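Side-chain contacts in cyclopropane mycolic acid synthase 3 (Mycobacterium tuberculosis, PDB 1L1E), which probably builds the proximal cyclopropane ring of alpha mycolic acids by transferring a methylene group from S-adenosyl-L-methionine to a double bond: residues A[145-150]-A[212-217]; A[237-242]-A[264-269]; A[108-111]-A[115-118]. One frame throughout, in Å; residues are numbered along the deposited sequence.

Contact 1: residues A[145-150]-A[212-217]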
loop_
_atom_site.group_PDB
_atom_site.type_symbol
_atom_site.label_atom_id
_atom_site.label_comp_id
_atom_site.label_asym_id
_atom_site.label_seq_id
_atom_site.Cartn_x
_atom_site.Cartn_y
_atom_site.Cartn_z
ATOM N N GLN A 145 -14.521 -10.127 -4.523
ATOM C CA GLN A 145 -15.733 -10.563 -3.823
ATOM C C GLN A 145 -15.972 -9.899 -2.469
ATOM O O GLN A 145 -17.082 -9.963 -1.934
ATOM C CB GLN A 145 -15.724 -12.082 -3.611
ATOM C CG GLN A 145 -14.645 -12.561 -2.658
ATOM C CD GLN A 145 -13.314 -12.802 -3.355
ATOM O OE1 GLN A 145 -12.972 -12.123 -4.328
ATOM N NE2 GLN A 145 -12.550 -13.769 -2.851
ATOM N N ARG A 146 -14.944 -9.269 -1.907
ATOM C CA ARG A 146 -15.086 -8.626 -0.605
ATOM C C ARG A 146 -15.148 -7.099 -0.678
ATOM O O ARG A 146 -15.285 -6.430 0.351
ATOM C CB ARG A 146 -13.924 -9.042 0.305
ATOM C CG ARG A 146 -13.628 -10.535 0.291
ATOM C CD ARG A 146 -13.379 -11.045 1.688
ATOM N NE ARG A 146 -12.205 -10.442 2.306
ATOM C CZ ARG A 146 -11.939 -10.500 3.609
ATOM N NH1 ARG A 146 -12.767 -11.129 4.434
ATOM N NH2 ARG A 146 -10.833 -9.942 4.085
ATOM N N TYR A 147 -15.055 -6.544 -1.884
ATOM C CA TYR A 147 -15.080 -5.088 -2.036
ATOM C C TYR A 147 -16.258 -4.394 -1.368
ATOM O O TYR A 147 -16.061 -3.450 -0.603
ATOM C CB TYR A 147 -15.026 -4.695 -3.520
ATOM C CG TYR A 147 -13.675 -4.925 -4.189
ATOM C CD1 TYR A 147 -13.509 -4.703 -5.557
ATOM C CD2 TYR A 147 -12.564 -5.348 -3.452
ATOM C CE1 TYR A 147 -12.270 -4.896 -6.179
ATOM C CE2 TYR A 147 -11.326 -5.541 -4.060
ATOM C CZ TYR A 147 -11.182 -5.315 -5.426
ATOM O OH TYR A 147 -9.957 -5.507 -6.033
ATOM N N HIS A 148 -17.482 -4.845 -1.638
ATOM C CA HIS A 148 -18.630 -4.189 -1.025
ATOM C C HIS A 148 -18.535 -4.157 0.487
ATOM O O HIS A 148 -18.872 -3.157 1.117
ATOM C CB HIS A 148 -19.951 -4.868 -1.385
ATOM C CG HIS A 148 -21.110 -4.338 -0.598
ATOM N ND1 HIS A 148 -21.725 -3.141 -0.894
ATOM C CD2 HIS A 148 -21.708 -4.799 0.528
ATOM C CE1 HIS A 148 -22.653 -2.889 0.013
ATOM N NE2 HIS A 148 -22.661 -3.881 0.886
ATOM N N HIS A 149 -18.098 -5.269 1.064
ATOM C CA HIS A 149 -17.978 -5.389 2.514
ATOM C C HIS A 149 -16.974 -4.366 3.065
ATOM O O HIS A 149 -17.248 -3.669 4.040
ATOM C CB HIS A 149 -17.560 -6.821 2.868
ATOM C CG HIS A 149 -17.639 -7.134 4.328
ATOM N ND1 HIS A 149 -18.546 -6.531 5.172
ATOM C CD2 HIS A 149 -16.927 -7.994 5.095
ATOM C CE1 HIS A 149 -18.386 -7.000 6.396
ATOM N NE2 HIS A 149 -17.409 -7.888 6.376
ATOM N N PHE A 150 -15.820 -4.276 2.416
ATOM C CA PHE A 150 -14.782 -3.338 2.820
ATOM C C PHE A 150 -15.311 -1.906 2.854
ATOM O O PHE A 150 -15.147 -1.190 3.840
ATOM C CB PHE A 150 -13.605 -3.427 1.850
ATOM C CG PHE A 150 -12.566 -2.370 2.061
ATOM C CD1 PHE A 150 -11.726 -2.414 3.171
ATOM C CD2 PHE A 150 -12.415 -1.333 1.139
ATOM C CE1 PHE A 150 -10.741 -1.443 3.364
ATOM C CE2 PHE A 150 -11.430 -0.351 1.320
ATOM C CZ PHE A 150 -10.592 -0.407 2.431
ATOM N N HIS A 212 -14.648 3.096 -8.037
ATOM C CA HIS A 212 -15.732 4.068 -8.014
ATOM C C HIS A 212 -17.056 3.363 -7.753
ATOM O O HIS A 212 -17.885 3.836 -6.975
ATOM C CB HIS A 212 -15.810 4.790 -9.356
ATOM C CG HIS A 212 -14.910 5.979 -9.458
ATOM N ND1 HIS A 212 -15.304 7.242 -9.073
ATOM C CD2 HIS A 212 -13.629 6.096 -9.884
ATOM C CE1 HIS A 212 -14.305 8.088 -9.261
ATOM N NE2 HIS A 212 -13.276 7.416 -9.751
ATOM N N GLU A 213 -17.239 2.230 -8.419
ATOM C CA GLU A 213 -18.458 1.437 -8.300
ATOM C C GLU A 213 -18.838 1.128 -6.861
ATOM O O GLU A 213 -19.884 1.562 -6.386
ATOM C CB GLU A 213 -18.305 0.116 -9.056
ATOM C CG GLU A 213 -19.562 -0.743 -9.061
ATOM C CD GLU A 213 -19.300 -2.191 -9.441
ATOM O OE1 GLU A 213 -20.283 -2.958 -9.521
ATOM O OE2 GLU A 213 -18.126 -2.570 -9.655
ATOM N N TYR A 214 -17.986 0.369 -6.179
ATOM C CA TYR A 214 -18.249 -0.036 -4.803
ATOM C C TYR A 214 -18.147 1.041 -3.748
ATOM O O TYR A 214 -18.848 0.985 -2.744
ATOM C CB TYR A 214 -17.337 -1.193 -4.404
ATOM C CG TYR A 214 -17.687 -2.480 -5.094
ATOM C CD1 TYR A 214 -17.251 -2.737 -6.393
ATOM C CD2 TYR A 214 -18.475 -3.437 -4.456
ATOM C CE1 TYR A 214 -17.585 -3.916 -7.034
ATOM C CE2 TYR A 214 -18.817 -4.616 -5.089
ATOM C CZ TYR A 214 -18.369 -4.854 -6.376
ATOM O OH TYR A 214 -18.689 -6.033 -6.998
ATOM N N ALA A 215 -17.270 2.013 -3.955
ATOM C CA ALA A 215 -17.120 3.078 -2.981
ATOM C C ALA A 215 -18.409 3.886 -2.938
ATOM O O ALA A 215 -19.026 4.047 -1.879
ATOM C CB ALA A 215 -15.942 3.977 -3.357
ATOM N N GLU A 216 -18.818 4.375 -4.102
ATOM C CA GLU A 216 -20.025 5.182 -4.220
ATOM C C GLU A 216 -21.306 4.458 -3.819
ATOM O O GLU A 216 -22.258 5.089 -3.375
ATOM C CB GLU A 216 -20.165 5.693 -5.648
ATOM C CG GLU A 216 -19.167 6.764 -6.019
ATOM C CD GLU A 216 -19.135 7.019 -7.513
ATOM O OE1 GLU A 216 -20.212 6.950 -8.146
ATOM O OE2 GLU A 216 -18.040 7.299 -8.049
ATOM N N LYS A 217 -21.333 3.140 -3.975
ATOM C CA LYS A 217 -22.530 2.376 -3.626
ATOM C C LYS A 217 -22.791 2.222 -2.129
ATOM O O LYS A 217 -23.815 1.663 -1.732
ATOM C CB LYS A 217 -22.491 1.001 -4.296
ATOM C CG LYS A 217 -22.867 1.038 -5.776
ATOM C CD LYS A 217 -22.661 -0.315 -6.435
ATOM C CE LYS A 217 -23.105 -0.296 -7.892
ATOM N NZ LYS A 217 -22.787 -1.579 -8.579
HETATM O O HOH W 1 -20.582 -1.180 -2.632
#
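Tyr147 and Tyr214 meet edge to face where the start of helix 147-157 packs against the C-terminal part of helix 208-216, two helices of the Rossmann-like S-adenosylmethionine-dependent methyltransferase fold. The aromatic contact comes first. The edge of Tyr147 is turned to the face of Tyr214, with centroids 5.9 Å apart and planes at 81°, a nearly perpendicular, T-shaped arrangement. Before its ring is reached, the CB of Tyr147 already sits over the same Tyr214 ring, 3.9 Å from the centroid and close to the normal, as a CH-pi contact. Tyr214 has its CG anti to its own carbonyl carbon (chi1 -70°), which carries the ring across to the first turn of the other helix. Beyond the contact, Tyr147 stacks on Phe139, and His144 meets Tyr214 edge to face.

Van der Waals contacts with His148 flank this pair. The CB of His148 lies at the edge of the Tyr214 ring, in its plane and 3.7 Å from CD2, while the backbone N of His148 approaches obliquely.

The polar links lie beside the ring pair. Within residues 212-217, ND1 of His212 bonds to OE2 of Glu216 at 2.9 Å, in the plane of the imidazole, and NZ of Lys217 makes a salt bridge with Glu213 through the anti lone pair of OE1. Arg146 turns the other way, forming a salt bridge with Glu124 and touching the bound S-adenosyl-L-homocysteine. Between the helices one water makes the polar bridge: it donates to the backbone O of Tyr214 at 2.8 Å and lies 2.9 Å from ND1 of His148.

Contact 2: residues A[237-242]-A[264-269]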
loop_
_atom_site.group_PDB
_atom_site.type_symbol
_atom_site.label_atom_id
_atom_site.label_comp_id
_atom_site.label_asym_id
_atom_site.label_seq_id
_atom_site.Cartn_x
_atom_site.Cartn_y
_atom_site.Cartn_z
ATOM N N ASP A 237 12.383 -0.183 -9.444
ATOM C CA ASP A 237 13.765 -0.233 -9.915
ATOM C C ASP A 237 14.700 -0.214 -8.712
ATOM O O ASP A 237 15.637 -1.014 -8.614
ATOM C CB ASP A 237 14.099 0.970 -10.812
ATOM C CG ASP A 237 13.536 0.838 -12.215
ATOM O OD1 ASP A 237 13.376 -0.307 -12.691
ATOM O OD2 ASP A 237 13.271 1.886 -12.851
ATOM N N MET A 238 14.442 0.699 -7.786
ATOM C CA MET A 238 15.291 0.804 -6.613
ATOM C C MET A 238 15.245 -0.422 -5.708
ATOM O O MET A 238 16.272 -0.812 -5.157
ATOM C CB MET A 238 14.970 2.085 -5.843
ATOM C CG MET A 238 15.376 3.349 -6.616
ATOM S SD MET A 238 15.042 4.898 -5.761
ATOM C CE MET A 238 16.485 5.061 -4.768
ATOM N N TRP A 239 14.077 -1.045 -5.552
ATOM C CA TRP A 239 14.014 -2.248 -4.724
ATOM C C TRP A 239 14.828 -3.347 -5.385
ATOM O O TRP A 239 15.508 -4.122 -4.709
ATOM C CB TRP A 239 12.573 -2.743 -4.541
ATOM C CG TRP A 239 11.747 -1.946 -3.562
ATOM C CD1 TRP A 239 12.202 -1.196 -2.511
ATOM C CD2 TRP A 239 10.319 -1.871 -3.518
ATOM N NE1 TRP A 239 11.145 -0.661 -1.818
ATOM C CE2 TRP A 239 9.976 -1.060 -2.415
ATOM C CE3 TRP A 239 9.289 -2.415 -4.308
ATOM C CZ2 TRP A 239 8.650 -0.775 -2.080
ATOM C CZ3 TRP A 239 7.969 -2.131 -3.974
ATOM C CH2 TRP A 239 7.662 -1.319 -2.873
ATOM N N ALA A 240 14.758 -3.414 -6.715
ATOM C CA ALA A 240 15.485 -4.427 -7.472
ATOM C C ALA A 240 16.993 -4.248 -7.318
ATOM O O ALA A 240 17.717 -5.206 -7.017
ATOM C CB ALA A 240 15.092 -4.352 -8.952
ATOM N N THR A 241 17.459 -3.018 -7.524
ATOM C CA THR A 241 18.887 -2.695 -7.410
ATOM C C THR A 241 19.443 -3.071 -6.041
ATOM O O THR A 241 20.545 -3.598 -5.933
ATOM C CB THR A 241 19.132 -1.182 -7.668
ATOM O OG1 THR A 241 18.746 -0.865 -9.012
ATOM C CG2 THR A 241 20.610 -0.822 -7.472
ATOM N N ALA A 242 18.663 -2.808 -4.998
ATOM C CA ALA A 242 19.066 -3.115 -3.633
ATOM C C ALA A 242 19.126 -4.632 -3.391
ATOM O O ALA A 242 20.098 -5.150 -2.821
ATOM C CB ALA A 242 18.096 -2.462 -2.658
ATOM N N LYS A 264 12.379 -11.130 -10.515
ATOM C CA LYS A 264 11.484 -11.237 -11.675
ATOM C C LYS A 264 10.261 -10.356 -11.480
ATOM O O LYS A 264 9.734 -9.766 -12.427
ATOM C CB LYS A 264 11.038 -12.693 -11.859
ATOM C CG LYS A 264 9.883 -12.915 -12.830
ATOM C CD LYS A 264 9.546 -14.406 -12.921
ATOM C CE LYS A 264 8.186 -14.666 -13.574
ATOM N NZ LYS A 264 8.125 -14.322 -15.023
ATOM N N TYR A 265 9.808 -10.285 -10.237
ATOM C CA TYR A 265 8.649 -9.484 -9.891
ATOM C C TYR A 265 8.973 -7.999 -9.991
ATOM O O TYR A 265 8.269 -7.239 -10.659
ATOM C CB TYR A 265 8.194 -9.866 -8.479
ATOM C CG TYR A 265 7.510 -8.790 -7.668
ATOM C CD1 TYR A 265 6.345 -8.168 -8.118
ATOM C CD2 TYR A 265 7.998 -8.440 -6.408
ATOM C CE1 TYR A 265 5.683 -7.225 -7.325
ATOM C CE2 TYR A 265 7.346 -7.507 -5.611
ATOM C CZ TYR A 265 6.193 -6.905 -6.070
ATOM O OH TYR A 265 5.550 -5.993 -5.265
ATOM N N LEU A 266 10.064 -7.594 -9.353
ATOM C CA LEU A 266 10.448 -6.194 -9.341
ATOM C C LEU A 266 10.806 -5.639 -10.716
ATOM O O LEU A 266 10.294 -4.589 -11.117
ATOM C CB LEU A 266 11.613 -5.990 -8.366
ATOM C CG LEU A 266 11.376 -6.491 -6.934
ATOM C CD1 LEU A 266 12.666 -6.381 -6.167
ATOM C CD2 LEU A 266 10.262 -5.708 -6.247
ATOM N N THR A 267 11.677 -6.337 -11.441
ATOM C CA THR A 267 12.085 -5.870 -12.760
ATOM C C THR A 267 10.931 -5.908 -13.752
ATOM O O THR A 267 10.770 -4.995 -14.559
ATOM C CB THR A 267 13.257 -6.701 -13.314
ATOM O OG1 THR A 267 14.370 -6.610 -12.415
ATOM C CG2 THR A 267 13.696 -6.163 -14.676
ATOM N N GLY A 268 10.122 -6.960 -13.682
ATOM C CA GLY A 268 8.994 -7.081 -14.588
ATOM C C GLY A 268 7.906 -6.045 -14.374
ATOM O O GLY A 268 7.362 -5.508 -15.335
ATOM N N CYS A 269 7.565 -5.766 -13.121
ATOM C CA CYS A 269 6.531 -4.776 -12.842
ATOM C C CYS A 269 7.032 -3.364 -13.134
ATOM O O CYS A 269 6.251 -2.483 -13.499
ATOM C CB CYS A 269 6.056 -4.875 -11.389
ATOM S SG CYS A 269 4.967 -6.294 -11.038
#
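Leu266 pushes its branched end between Trp239 and Ala240, bridging helices 229-245 and 256-274 where their axes come within 8.5 Å and run in roughly opposite directions, at 146°. Its first torsion (chi1 -55°) brings CG toward the partner helix, and the branch there parts the two methyls. CD1 settles against the backbone, 3.7 Å from the CA of Ala240. CD2 instead reaches the indole, 3.9 Å from CE3 of Trp239, approaching obliquely; the two side chains cross at about a right angle. Trp239 has the same kind of first torsion (chi1 -76°), and its ring continues past the leucine toward Phe26 and Tyr33.

Ala240, with its small side chain, permits the close approach: its CB stands 3.9 Å from the CB of Leu266, with OG1 of Thr267 at the margin. On the side turned from the contact, OG1 of Thr241 bonds to the backbone O of Asp237 at 3.1 Å, from above the carbonyl plane, while the N of Thr241 bonds to the same oxygen.

Leu236 and Leu243 also touch Leu266, which therefore fits as a knob into a hole of four residues on helix 229-245, in the antiparallel helix pair that carries Cys269, an active-site residue inferred from relatives.

Contact 3: residues A[108-111]-A[115-118]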
loop_
_atom_site.group_PDB
_atom_site.type_symbol
_atom_site.label_atom_id
_atom_site.label_comp_id
_atom_site.label_asym_id
_atom_site.label_seq_id
_atom_site.Cartn_x
_atom_site.Cartn_y
_atom_site.Cartn_z
ATOM N N ASP A 108 5.878 0.425 21.968
ATOM C CA ASP A 108 6.344 0.344 23.354
ATOM C C ASP A 108 7.624 1.152 23.608
ATOM O O ASP A 108 7.891 1.566 24.743
ATOM C CB ASP A 108 6.608 -1.114 23.758
ATOM C CG ASP A 108 5.349 -1.966 23.769
ATOM O OD1 ASP A 108 4.246 -1.421 23.955
ATOM O OD2 ASP A 108 5.468 -3.195 23.610
ATOM N N GLN A 109 8.414 1.370 22.559
ATOM C CA GLN A 109 9.663 2.114 22.690
ATOM C C GLN A 109 9.504 3.632 22.677
ATOM O O GLN A 109 10.260 4.344 23.342
ATOM C CB GLN A 109 10.639 1.699 21.591
ATOM C CG GLN A 109 11.197 0.302 21.770
ATOM C CD GLN A 109 11.982 -0.180 20.559
ATOM O OE1 GLN A 109 12.623 -1.225 20.609
ATOM N NE2 GLN A 109 11.923 0.575 19.464
ATOM N N MET A 110 8.523 4.129 21.932
ATOM C CA MET A 110 8.319 5.566 21.855
ATOM C C MET A 110 7.512 6.111 23.022
ATOM O O MET A 110 6.811 5.375 23.710
ATOM C CB MET A 110 7.670 5.949 20.511
ATOM C CG MET A 110 6.452 5.137 20.083
ATOM S SD MET A 110 5.979 5.469 18.334
ATOM C CE MET A 110 7.041 4.357 17.509
ATOM N N ASP A 111 7.645 7.407 23.263
ATOM C CA ASP A 111 6.916 8.053 24.338
ATOM C C ASP A 111 6.097 9.199 23.776
ATOM O O ASP A 111 6.629 10.103 23.125
ATOM C CB ASP A 111 7.867 8.583 25.412
ATOM C CG ASP A 111 7.163 9.482 26.407
ATOM O OD1 ASP A 111 6.922 10.662 26.076
ATOM O OD2 ASP A 111 6.828 9.008 27.509
ATOM N N SER A 115 -2.393 7.603 22.136
ATOM C CA SER A 115 -2.748 6.192 22.210
ATOM C C SER A 115 -2.287 5.512 20.938
ATOM O O SER A 115 -2.434 6.060 19.851
ATOM C CB SER A 115 -4.265 6.035 22.350
ATOM O OG SER A 115 -4.637 4.669 22.323
ATOM N N ARG A 116 -1.732 4.314 21.072
ATOM C CA ARG A 116 -1.249 3.585 19.914
ATOM C C ARG A 116 -1.561 2.109 20.042
ATOM O O ARG A 116 -1.161 1.459 21.011
ATOM C CB ARG A 116 0.261 3.821 19.740
ATOM C CG ARG A 116 1.086 3.799 21.033
ATOM C CD ARG A 116 2.434 4.501 20.825
ATOM N NE ARG A 116 3.328 4.410 21.984
ATOM C CZ ARG A 116 3.103 4.976 23.167
ATOM N NH1 ARG A 116 2.005 5.691 23.380
ATOM N NH2 ARG A 116 3.986 4.823 24.143
ATOM N N ARG A 117 -2.291 1.585 19.060
ATOM C CA ARG A 117 -2.680 0.186 19.064
ATOM C C ARG A 117 -2.472 -0.510 17.729
ATOM O O ARG A 117 -2.703 0.069 16.671
ATOM C CB ARG A 117 -4.151 0.041 19.445
ATOM C CG ARG A 117 -4.441 -0.174 20.920
ATOM C CD ARG A 117 -5.816 -0.843 21.055
ATOM N NE ARG A 117 -6.827 -0.092 20.317
ATOM C CZ ARG A 117 -7.954 -0.603 19.828
ATOM N NH1 ARG A 117 -8.244 -1.890 19.983
ATOM N NH2 ARG A 117 -8.791 0.182 19.169
ATOM N N VAL A 118 -2.030 -1.761 17.793
ATOM C CA VAL A 118 -1.820 -2.571 16.601
ATOM C C VAL A 118 -2.571 -3.871 16.855
ATOM O O VAL A 118 -2.505 -4.422 17.953
ATOM C CB VAL A 118 -0.318 -2.858 16.346
ATOM C CG1 VAL A 118 0.259 -3.710 17.449
ATOM C CG2 VAL A 118 -0.147 -3.539 14.997
HETATM O O HOH W 2 4.720 6.864 26.205
#
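Met110 and Arg116 lie alongside each other and run in opposite directions, closing the gap between the end of helix 97-109 and the start of strand 116-120. Both elements belong to the beta-alpha-beta unit of strand 89-94, helix 97-109 and strand 116-120 in the Rossmann-like sheet, and the last of these strands is an outermost one.

The side-chain overlap is short. CG of Met110 meets the arginine near the root of its guanidinium, 3.7 Å from NE and 4.1 Å from CD of Arg116. In both side chains chi1 (48° in Met110, 42° in Arg116) tucks CG between the two backbone branches. From there Arg116 stays extended from CG to NE and spans the distance from strand to helix end, whereas Met110 bends at its last torsion.

At the far end, the guanidinium reaches the turn that leaves the helix. Met110 is the first residue to depart from helical geometry, and its backbone O comes obliquely to within 2.9 Å of Arg116 NH2. The strongest polar partner of the group is the backbone O of Phe107, which accepts from NE; NH1 makes weak bonds to the backbone O atoms of Thr112 and Arg114. Several carbonyl oxygens of the helix end and following loop thus lie near the cation, and the negative end of the helix dipole probably favours its charge there.

Two carboxylates add a more distant influence: OD1 of Asp108 is 6.2 Å from NE of Arg116, too far for a salt bridge. Asp111 is joined indirectly, through a water that accepts from Arg116 NH2 at 3.0 Å. The O of this water donates a weak bond to OD2 of Asp111, 3.3 Å away.

Overall arrangement
The three contacts are spread widely over the chain: their centres are 31 to 33 Å apart, and none touches another. Contacts 1 and 2 lie on opposite sides of the chain's centre, with their nearest atoms about 16 Å apart. Arg146, next to the touching residues of contact 1, reaches S-adenosyl-L-homocysteine, whereas the side chain of Tyr147 stays about 10 Å from it. In contact 2 the side chain of Trp239 comes to about 7 Å from the ligand, and the same helix pair holds Cys269, the probable active-site residue. Contact 3 lies at the surface; its Met110 side chain is about 8 Å from Gly76, which probably binds the cofactor.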